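DUF4442 domain-containing protein (Pseudomonas aeruginosa, PDB 1YOC) is of unknown function but has the hotdog fold of PaaI-like thioesterases and may hydrolyse acyl-CoA-type thioesters. Local coordinates at residues A16-M21 against P34-L39; V46-R51 against G103-V108; A65-A70 against P134-E139; T76-S81 against I114-T119. One frame throughout, in Å; residues are numbered along the deposited sequence.

Overall arrangement
All four contacts lie in one hotdog domain, in which helix 63-81 is wrapped by an antiparallel sheet. Contacts 3 and 4 use successive parts of that helix, with centres about 19 Å apart; contact 3 is closest to the middle of the chain, about 8 Å from its centre. Contact 2 joins two neighbouring strands and meets contact 3 where Phe48 CE2 lies 3.5 Å from Ala69 CB. Contact 1 lays helix 15-25 on strand 35-40, outermost in this chain, which joins contact 2 by a probable hydrogen bond, Gln35 O to Thr47 N at 2.9 Å. Leu39 and Phe36 of contact 1 also pack on Thr76 of contact 4. A glycerol, probably from crystallisation, sits about 5 Å from the Ala138 side chain.

Contact 1: residues A16-M21 against P34-L39; sequences AQFSAM and PQFVEL
The ring of Phe18 turns its rim toward Pro34: Pro34 O lies near the ring plane at the edge, 3.2 Å from CE2 of Phe18. Phe36 meets the same ring through a rim atom, its CD2 standing 3.6 Å from Phe18 CZ. With the planes at 77° and the centroids of the Phe18 and Phe36 rings 5.9 Å apart, the pair is oblique and fits neither a stack nor a T-shape. From the side of Phe36, Phe18 CZ comes in at the edge and in plane, while CD2 of Leu39 covers one face, offset toward the rim. Phe18 reaches the strand because its CG is anti to the backbone N (chi1 176°), which carries the ring off the helix toward segment 34-39.

Gln35 runs past Phe18 in the opposite direction, its chain bent at chi2. The amide plane is 57° from the ring plane, and OE1 of Gln35 comes obliquely to 3.5 Å from Phe18 CD2. Its NE2 is hydrogen-bonded to Pro15 O, the same carbonyl that Ser19 OG binds within its own helix. A water joins the two segments further, 2.6 Å from Ser19 OG and donating to Pro34 O at 2.8 Å.

Met7 of helix 2-13 touches both phenylalanines, and Leu72 of helix 63-81 lies against Pro34 and Phe36. Helix 15-25 is therefore fastened to the start of the sheet's edge strand by an aromatic core with a polar margin, where Pro15 O receives Gln35 NE2 and Ser19 OG and the water links Ser19 OG to Pro34 O, giving these polar atoms beside the rings their partners.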
# COMPACT_ATOMS: atom_id res chain seq x y z
N ALA B 16 8.12 10.74 -19.87
CA ALA B 16 6.79 10.50 -20.42
C ALA B 16 6.69 9.07 -21.01
O ALA B 16 5.64 8.42 -20.93
CB ALA B 16 6.45 11.56 -21.50
N GLN B 17 7.78 8.59 -21.60
CA GLN B 17 7.75 7.23 -22.16
C GLN B 17 7.73 6.23 -21.00
O GLN B 17 7.05 5.21 -21.07
CB GLN B 17 8.96 6.95 -23.05
CG GLN B 17 9.08 7.85 -24.33
CD GLN B 17 9.86 9.17 -24.11
OE1 GLN B 17 10.28 9.84 -25.07
NE2 GLN B 17 10.06 9.54 -22.84
N PHE B 18 8.52 6.48 -19.96
CA PHE B 18 8.54 5.55 -18.81
C PHE B 18 7.14 5.52 -18.20
O PHE B 18 6.62 4.45 -17.87
CB PHE B 18 9.55 6.02 -17.75
CG PHE B 18 9.56 5.18 -16.53
CD1 PHE B 18 10.35 4.01 -16.46
CD2 PHE B 18 8.72 5.49 -15.46
CE1 PHE B 18 10.30 3.17 -15.37
CE2 PHE B 18 8.64 4.65 -14.34
CZ PHE B 18 9.44 3.46 -14.29
N SER B 19 6.52 6.70 -18.07
CA SER B 19 5.19 6.78 -17.50
C SER B 19 4.17 5.98 -18.29
O SER B 19 3.30 5.31 -17.70
CB SER B 19 4.73 8.24 -17.37
OG SER B 19 5.47 8.92 -16.35
N ALA B 20 4.27 6.03 -19.61
CA ALA B 20 3.29 5.29 -20.45
C ALA B 20 3.56 3.80 -20.39
O ALA B 20 2.62 2.96 -20.41
CB ALA B 20 3.36 5.77 -21.91
N MET B 21 4.84 3.45 -20.31
CA MET B 21 5.15 2.04 -20.25
C MET B 21 4.62 1.46 -18.92
O MET B 21 3.95 0.41 -18.89
CB MET B 21 6.67 1.82 -20.37
CG MET B 21 7.15 0.36 -20.22
SD MET B 21 7.19 -0.26 -18.46
CE MET B 21 8.57 0.80 -17.75
N PRO B 34 5.42 7.27 -10.85
CA PRO B 34 6.82 7.23 -10.44
C PRO B 34 7.86 7.32 -11.56
O PRO B 34 7.53 7.19 -12.75
CB PRO B 34 6.90 5.88 -9.72
CG PRO B 34 6.04 4.99 -10.69
CD PRO B 34 4.91 5.91 -11.16
N GLN B 35 9.11 7.57 -11.16
CA GLN B 35 10.23 7.57 -12.11
C GLN B 35 11.38 6.92 -11.35
O GLN B 35 11.43 6.97 -10.10
CB GLN B 35 10.65 9.01 -12.48
CG GLN B 35 9.57 9.80 -13.22
CD GLN B 35 9.36 9.25 -14.63
OE1 GLN B 35 10.25 8.61 -15.20
NE2 GLN B 35 8.19 9.51 -15.18
N PHE B 36 12.29 6.28 -12.05
CA PHE B 36 13.47 5.75 -11.38
C PHE B 36 14.59 6.78 -11.53
O PHE B 36 14.77 7.37 -12.63
CB PHE B 36 13.98 4.47 -12.04
CG PHE B 36 13.34 3.23 -11.50
CD1 PHE B 36 13.93 2.50 -10.46
CD2 PHE B 36 12.12 2.78 -12.02
CE1 PHE B 36 13.28 1.35 -9.95
CE2 PHE B 36 11.50 1.66 -11.53
CZ PHE B 36 12.08 0.93 -10.48
N VAL B 37 15.34 6.99 -10.44
CA VAL B 37 16.52 7.88 -10.45
C VAL B 37 17.69 6.94 -10.73
O VAL B 37 18.61 7.26 -11.51
CB VAL B 37 16.76 8.53 -9.07
CG1 VAL B 37 18.10 9.33 -9.08
CG2 VAL B 37 15.62 9.43 -8.73
N GLU B 38 17.68 5.77 -10.10
CA GLU B 38 18.74 4.80 -10.33
C GLU B 38 18.26 3.38 -10.15
O GLU B 38 17.42 3.10 -9.29
CB GLU B 38 19.92 5.03 -9.39
CG GLU B 38 21.14 4.24 -9.85
CD GLU B 38 22.41 4.50 -9.01
OE1 GLU B 38 22.46 5.53 -8.30
OE2 GLU B 38 23.34 3.66 -9.07
N LEU B 39 18.80 2.46 -10.94
CA LEU B 39 18.41 1.07 -10.80
C LEU B 39 19.58 0.21 -11.28
O LEU B 39 20.05 0.37 -12.41
CB LEU B 39 17.17 0.77 -11.66
CG LEU B 39 16.71 -0.69 -11.66
CD1 LEU B 39 16.34 -1.14 -10.25
CD2 LEU B 39 15.52 -0.88 -12.60
O HOH W 1 5.13 7.52 -14.14

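Contact 2: residues V46-R51 against G103-V108; sequences VTFPKR and GDVRAV
Val46 and Ala107 form an antiparallel hydrogen-bonded pair in which each N-H is given to the other's carbonyl: Val46 N to Ala107 O at 3.0 Å and Ala107 N to Val46 O at 2.7 Å, both in the carbonyl plane. Phe48 and Val105 repeat the exchange, with 3.0 Å from Phe48 N to Val105 O. There the donor is tilted 22° from the carbonyl plane, whereas Val105 N reaches Phe48 O nearly along the C=O axis. Thr47 and Arg106, the non-hydrogen-bonded pair, turn their backbones outward, to Gln35 and Tyr129 of the flanking strands.

Beyond the strand end, Asp104 OD1 takes over as acceptor. It receives Lys50 N at 2.8 Å on its anti side, with an N-H...O angle of 165°, and also a water that bridges to Lys50 O. Arg106 finds its charge partner in Asp132.

On the buried face, Phe48 CG stands between backbone N and carbonyl carbon (chi1 72°), placing the ring beside Val105, whose CB makes a CH-pi contact 4.0 Å from the Phe48 centroid; Val46 CG2 touches Ala107 CB. The pairing thus satisfies the inward-facing backbone groups of two neighbouring inner strands, while a carboxylate continues the bonding where segment 46-51 leaves the sheet and segment 103-108 enters it.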
# COMPACT_ATOMS: atom_id res chain seq x y z
N VAL B 46 13.75 5.59 -6.46
CA VAL B 46 12.60 6.07 -7.23
C VAL B 46 12.07 7.37 -6.65
O VAL B 46 12.26 7.68 -5.44
CB VAL B 46 11.40 5.04 -7.23
CG1 VAL B 46 11.85 3.65 -7.69
CG2 VAL B 46 10.81 4.96 -5.89
N THR B 47 11.40 8.15 -7.48
CA THR B 47 10.82 9.39 -6.99
C THR B 47 9.38 9.43 -7.50
O THR B 47 9.06 8.76 -8.46
CB THR B 47 11.52 10.65 -7.58
OG1 THR B 47 11.47 10.60 -9.02
CG2 THR B 47 12.99 10.71 -7.15
N PHE B 48 8.48 10.14 -6.80
CA PHE B 48 7.15 10.34 -7.38
C PHE B 48 6.69 11.73 -6.87
O PHE B 48 7.04 12.17 -5.77
CB PHE B 48 6.15 9.20 -7.09
CG PHE B 48 5.66 9.11 -5.66
CD1 PHE B 48 4.51 9.79 -5.27
CD2 PHE B 48 6.31 8.26 -4.75
CE1 PHE B 48 3.96 9.60 -3.95
CE2 PHE B 48 5.80 8.06 -3.45
CZ PHE B 48 4.63 8.72 -3.05
N PRO B 49 5.90 12.43 -7.69
CA PRO B 49 5.46 13.77 -7.25
C PRO B 49 4.26 13.87 -6.34
O PRO B 49 3.31 13.08 -6.41
CB PRO B 49 5.20 14.49 -8.57
CG PRO B 49 4.55 13.36 -9.40
CD PRO B 49 5.47 12.13 -9.06
N LYS B 50 4.28 14.89 -5.49
CA LYS B 50 3.11 15.15 -4.67
C LYS B 50 2.09 15.78 -5.63
O LYS B 50 2.43 16.69 -6.42
CB LYS B 50 3.46 16.16 -3.56
CG LYS B 50 2.23 16.65 -2.77
CD LYS B 50 2.64 17.25 -1.43
CE LYS B 50 1.45 17.77 -0.63
NZ LYS B 50 1.12 19.17 -0.96
N ARG B 51 0.86 15.31 -5.59
CA ARG B 51 -0.20 15.86 -6.44
C ARG B 51 -1.52 15.42 -5.80
O ARG B 51 -1.52 14.49 -5.00
CB ARG B 51 -0.08 15.36 -7.89
CG ARG B 51 -0.14 13.85 -7.99
CD ARG B 51 -0.12 13.35 -9.46
NE ARG B 51 -0.06 11.89 -9.47
CZ ARG B 51 -0.73 11.12 -10.32
NH1 ARG B 51 -1.51 11.66 -11.27
NH2 ARG B 51 -0.67 9.81 -10.16
N GLY B 103 5.66 16.75 0.43
CA GLY B 103 6.17 17.18 -0.87
C GLY B 103 6.57 15.97 -1.69
O GLY B 103 6.18 14.85 -1.35
N ASP B 104 7.31 16.19 -2.78
CA ASP B 104 7.75 15.08 -3.63
C ASP B 104 8.58 14.10 -2.83
O ASP B 104 9.38 14.50 -2.00
CB ASP B 104 8.55 15.58 -4.84
CG ASP B 104 7.75 16.57 -5.71
OD1 ASP B 104 6.49 16.53 -5.76
OD2 ASP B 104 8.41 17.39 -6.37
N VAL B 105 8.37 12.83 -3.12
CA VAL B 105 9.01 11.73 -2.42
C VAL B 105 10.15 11.04 -3.18
O VAL B 105 10.10 10.90 -4.41
CB VAL B 105 7.92 10.65 -2.08
CG1 VAL B 105 8.52 9.54 -1.26
CG2 VAL B 105 6.79 11.31 -1.27
N ARG B 106 11.18 10.64 -2.43
CA ARG B 106 12.32 9.90 -2.98
C ARG B 106 12.40 8.62 -2.11
O ARG B 106 12.47 8.71 -0.89
CB ARG B 106 13.61 10.73 -2.82
CG ARG B 106 14.91 10.14 -3.43
CD ARG B 106 16.12 11.17 -3.27
NE ARG B 106 16.96 10.92 -2.07
CZ ARG B 106 16.95 11.67 -0.96
NH1 ARG B 106 16.16 12.73 -0.87
NH2 ARG B 106 17.74 11.36 0.08
N ALA B 107 12.37 7.44 -2.73
CA ALA B 107 12.45 6.22 -1.95
C ALA B 107 13.72 5.49 -2.34
O ALA B 107 14.00 5.31 -3.52
CB ALA B 107 11.20 5.34 -2.22
N VAL B 108 14.48 5.05 -1.34
CA VAL B 108 15.74 4.39 -1.58
C VAL B 108 15.73 2.97 -1.04
O VAL B 108 15.39 2.74 0.13
CB VAL B 108 16.89 5.19 -0.89
CG1 VAL B 108 18.22 4.43 -1.06
CG2 VAL B 108 16.97 6.64 -1.47
O HOH W 2 4.81 17.97 -7.13

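Contact 3: residues A65-A70 against P134-E139; sequences ALCNAA and PVFRAE
Leu66 and Phe136 meet in a CH-pi contact: CB of Leu66 stands over the centre of the Phe136 ring, 4.0 Å from the centroid and only 9° off the normal. The two side chains slide past each other in opposite directions, so the leucine's CD1 ends beside the phenylalanine's own CB, with Leu66 CD1 and Phe136 CB 4.1 Å apart. Phe136 takes this position with CG anti to its backbone N (chi1 166°), which sends the ring from the strand into the side of the helix.

A sulfur-aromatic contact comes next. Cys67 SG approaches the rim carbons obliquely, 4.0 Å from Phe136 CE1. The CA of Cys67 also comes obliquely, to 3.9 Å from CZ of Phe136.

Apolar methyl contacts complete the set. Ala70 CB lies at the ring edge near its plane, 3.9 Å from Phe136 CE2, and one methyl-to-methyl approach, Ala70 CB to Ala138 CB at 4.2 Å, carries the packing further along the strand. The short axes of segments 65-70 and 134-139 approach to 9.3 Å, and their N-to-C directions differ by 48°.

Val95 and Tyr97 of strand 86-97 also touch Phe136, and Cys67 packs on Met93 of both its own chain and the second subunit. Between these two segments the contact is apolar, made of CH-pi, sulfur-aromatic and methyl packing, as befits the buried core of a hotdog domain, here continuous with the subunit interface.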
# COMPACT_ATOMS: atom_id res chain seq x y z
N ALA B 65 0.51 5.34 -0.84
CA ALA B 65 1.26 5.77 -2.04
C ALA B 65 2.77 5.57 -1.73
O ALA B 65 3.58 5.20 -2.61
CB ALA B 65 0.96 7.26 -2.35
N LEU B 66 3.16 5.82 -0.48
CA LEU B 66 4.54 5.62 -0.06
C LEU B 66 4.85 4.12 -0.14
O LEU B 66 5.96 3.70 -0.53
CB LEU B 66 4.75 6.14 1.39
CG LEU B 66 4.42 7.63 1.60
CD1 LEU B 66 4.40 7.94 3.10
CD2 LEU B 66 5.43 8.50 0.87
N CYS B 67 3.90 3.28 0.29
CA CYS B 67 4.12 1.83 0.22
C CYS B 67 4.31 1.43 -1.23
O CYS B 67 5.13 0.54 -1.54
CB CYS B 67 2.94 1.03 0.79
SG CYS B 67 2.75 1.15 2.57
N ASN B 68 3.51 2.03 -2.12
CA ASN B 68 3.63 1.69 -3.54
C ASN B 68 5.04 1.99 -4.09
O ASN B 68 5.61 1.19 -4.87
CB ASN B 68 2.58 2.46 -4.34
CG ASN B 68 2.02 1.65 -5.54
OD1 ASN B 68 1.22 2.18 -6.32
ND2 ASN B 68 2.42 0.37 -5.67
N ALA B 69 5.61 3.13 -3.69
CA ALA B 69 6.95 3.49 -4.14
C ALA B 69 7.95 2.45 -3.60
O ALA B 69 8.91 2.05 -4.27
CB ALA B 69 7.35 4.91 -3.59
N ALA B 70 7.74 2.02 -2.35
CA ALA B 70 8.64 1.05 -1.70
C ALA B 70 8.59 -0.28 -2.43
O ALA B 70 9.62 -0.91 -2.71
CB ALA B 70 8.25 0.86 -0.22
N PRO B 134 13.80 11.74 6.33
CA PRO B 134 13.06 10.46 6.34
C PRO B 134 11.65 10.62 6.88
O PRO B 134 11.42 11.24 7.93
CB PRO B 134 13.94 9.57 7.20
CG PRO B 134 14.57 10.53 8.16
CD PRO B 134 14.85 11.76 7.36
N VAL B 135 10.68 10.08 6.15
CA VAL B 135 9.29 10.19 6.54
C VAL B 135 8.60 8.82 6.62
O VAL B 135 7.49 8.71 7.14
CB VAL B 135 8.48 11.04 5.51
CG1 VAL B 135 9.07 12.45 5.38
CG2 VAL B 135 8.42 10.33 4.15
N PHE B 136 9.29 7.77 6.18
CA PHE B 136 8.70 6.43 6.08
C PHE B 136 9.78 5.37 5.92
O PHE B 136 10.80 5.62 5.27
CB PHE B 136 7.81 6.43 4.84
CG PHE B 136 7.36 5.06 4.36
CD1 PHE B 136 6.14 4.51 4.76
CD2 PHE B 136 8.13 4.37 3.41
CE1 PHE B 136 5.66 3.29 4.20
CE2 PHE B 136 7.67 3.15 2.85
CZ PHE B 136 6.43 2.62 3.26
N ARG B 137 9.54 4.20 6.52
CA ARG B 137 10.47 3.06 6.38
C ARG B 137 9.66 1.80 6.12
O ARG B 137 8.56 1.65 6.64
CB ARG B 137 11.25 2.75 7.67
CG ARG B 137 12.24 3.75 8.18
CD ARG B 137 13.07 3.07 9.34
NE ARG B 137 12.25 2.74 10.51
CZ ARG B 137 12.05 3.55 11.55
NH1 ARG B 137 12.63 4.74 11.61
NH2 ARG B 137 11.22 3.20 12.53
N ALA B 138 10.22 0.89 5.32
CA ALA B 138 9.59 -0.39 5.08
C ALA B 138 10.67 -1.47 4.98
O ALA B 138 11.85 -1.19 4.71
CB ALA B 138 8.81 -0.37 3.78
N GLU B 139 10.24 -2.71 5.23
CA GLU B 139 11.08 -3.88 5.02
C GLU B 139 10.13 -4.83 4.27
O GLU B 139 9.06 -5.11 4.75
CB GLU B 139 11.51 -4.47 6.36
CG GLU B 139 12.74 -3.76 6.93
CD GLU B 139 13.08 -4.24 8.35
OE1 GLU B 139 12.53 -5.27 8.79
OE2 GLU B 139 13.91 -3.56 8.99

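Contact 4: residues T76-S81 against I114-T119; sequences TMTDAS and IDWQAT
Trp116 lays its indole against the last turn of helix 63-81, and it can be followed outward from CB. Trp116 CB lies 3.5 Å from Ser81 O. At the five-membered ring, Ser81 CB stands over one face in a CH-pi contact, 3.5 Å from the Trp116 ring centroid and 20° off the normal; its nearest ring atom is CD2 of Trp116, at 3.3 Å. The opposite face is covered by Ile114 CG2, so the indole is held between a helix residue and a residue of its own loop. NE1 is satisfied outside the contact by Gly111 O.

Farther out, CE3 is still near Ser81 CB, and CZ3 of Trp116 meets Thr78 obliquely, 3.8 Å from Thr78 CA. CH2 has Thr78 OG1 and Met77 CE as neighbours, and Trp116 CZ2 has Met77 CE at the ring edge, 3.8 Å away. Met77 stretches along its first two torsions and bends at chi3 (66°), which swings the methyl to the indole rim; its SD makes an oblique Met-aromatic contact.

Ser81 OG donates to Met77 O at 2.6 Å from above the carbonyl plane, and accepts from Gly42 N. Asp115 OD1 accepts Gln117 N in an Asx turn within a type I beta turn. One indole thus joins the helix end to the loop linking strands 105-110 and 120-130, while Ser81 OG, Trp116 NE1 and Thr78 OG1 (to Ala74 O) are hydrogen-bonded elsewhere.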
# COMPACT_ATOMS: atom_id res chain seq x y z
N THR B 76 11.74 -4.17 -7.97
CA THR B 76 12.57 -4.03 -9.16
C THR B 76 14.04 -4.34 -8.79
O THR B 76 14.75 -5.05 -9.53
CB THR B 76 12.44 -2.63 -9.76
OG1 THR B 76 11.06 -2.41 -10.10
CG2 THR B 76 13.23 -2.56 -11.10
N MET B 77 14.51 -3.83 -7.66
CA MET B 77 15.90 -4.18 -7.27
C MET B 77 16.07 -5.72 -7.12
O MET B 77 17.08 -6.28 -7.53
CB MET B 77 16.28 -3.52 -5.93
CG MET B 77 17.69 -3.93 -5.47
SD MET B 77 18.27 -2.95 -4.07
CE MET B 77 17.09 -3.54 -2.82
N THR B 78 15.11 -6.39 -6.49
CA THR B 78 15.19 -7.85 -6.32
C THR B 78 15.29 -8.55 -7.67
O THR B 78 16.16 -9.42 -7.87
CB THR B 78 13.97 -8.35 -5.54
OG1 THR B 78 13.99 -7.77 -4.23
CG2 THR B 78 13.98 -9.91 -5.43
N ASP B 79 14.44 -8.13 -8.60
CA ASP B 79 14.43 -8.68 -9.96
C ASP B 79 15.78 -8.47 -10.66
O ASP B 79 16.26 -9.34 -11.41
CB ASP B 79 13.33 -8.01 -10.79
CG ASP B 79 13.04 -8.75 -12.10
OD1 ASP B 79 12.54 -9.90 -12.00
OD2 ASP B 79 13.32 -8.18 -13.20
N ALA B 80 16.39 -7.32 -10.42
CA ALA B 80 17.69 -6.99 -11.03
C ALA B 80 18.88 -7.65 -10.34
O ALA B 80 19.96 -7.78 -10.93
CB ALA B 80 17.91 -5.44 -11.01
N SER B 81 18.69 -8.11 -9.11
CA SER B 81 19.80 -8.63 -8.32
C SER B 81 19.98 -10.13 -8.13
O SER B 81 21.12 -10.59 -7.99
CB SER B 81 19.79 -7.96 -6.94
OG SER B 81 19.64 -6.56 -7.05
N ILE B 114 22.61 -7.34 1.38
CA ILE B 114 21.89 -8.59 1.13
C ILE B 114 22.73 -9.59 0.33
O ILE B 114 23.49 -9.19 -0.55
CB ILE B 114 20.58 -8.26 0.34
CG1 ILE B 114 19.60 -7.61 1.30
CG2 ILE B 114 19.92 -9.54 -0.27
CD1 ILE B 114 18.41 -6.90 0.61
N ASP B 115 22.65 -10.88 0.68
CA ASP B 115 23.35 -11.91 -0.10
C ASP B 115 22.34 -12.29 -1.21
O ASP B 115 21.43 -13.10 -1.02
CB ASP B 115 23.68 -13.10 0.80
CG ASP B 115 24.28 -14.26 0.04
OD1 ASP B 115 24.44 -14.18 -1.21
OD2 ASP B 115 24.61 -15.26 0.72
N TRP B 116 22.50 -11.66 -2.37
CA TRP B 116 21.58 -11.86 -3.47
C TRP B 116 21.69 -13.21 -4.15
O TRP B 116 20.89 -13.53 -5.02
CB TRP B 116 21.77 -10.76 -4.52
CG TRP B 116 21.35 -9.41 -4.03
CD1 TRP B 116 22.15 -8.37 -3.73
CD2 TRP B 116 19.99 -8.97 -3.80
NE1 TRP B 116 21.39 -7.28 -3.32
CE2 TRP B 116 20.06 -7.63 -3.35
CE3 TRP B 116 18.74 -9.59 -3.91
CZ2 TRP B 116 18.92 -6.90 -3.03
CZ3 TRP B 116 17.59 -8.85 -3.58
CH2 TRP B 116 17.70 -7.52 -3.15
N GLN B 117 22.68 -14.00 -3.76
CA GLN B 117 22.78 -15.32 -4.38
C GLN B 117 22.05 -16.36 -3.53
O GLN B 117 21.88 -17.50 -3.97
CB GLN B 117 24.25 -15.71 -4.60
CG GLN B 117 24.80 -15.28 -5.97
CD GLN B 117 24.82 -13.78 -6.14
OE1 GLN B 117 25.42 -13.06 -5.33
NE2 GLN B 117 24.16 -13.27 -7.20
N ALA B 118 21.63 -15.97 -2.33
CA ALA B 118 20.96 -16.89 -1.42
C ALA B 118 19.47 -17.13 -1.74
O ALA B 118 18.79 -16.26 -2.27
CB ALA B 118 21.12 -16.39 0.04
N THR B 119 18.97 -18.33 -1.46
CA THR B 119 17.55 -18.61 -1.70
C THR B 119 16.91 -18.49 -0.31
O THR B 119 17.61 -18.45 0.69
CB THR B 119 17.29 -20.04 -2.28
OG1 THR B 119 17.95 -21.02 -1.46
CG2 THR B 119 17.78 -20.14 -3.71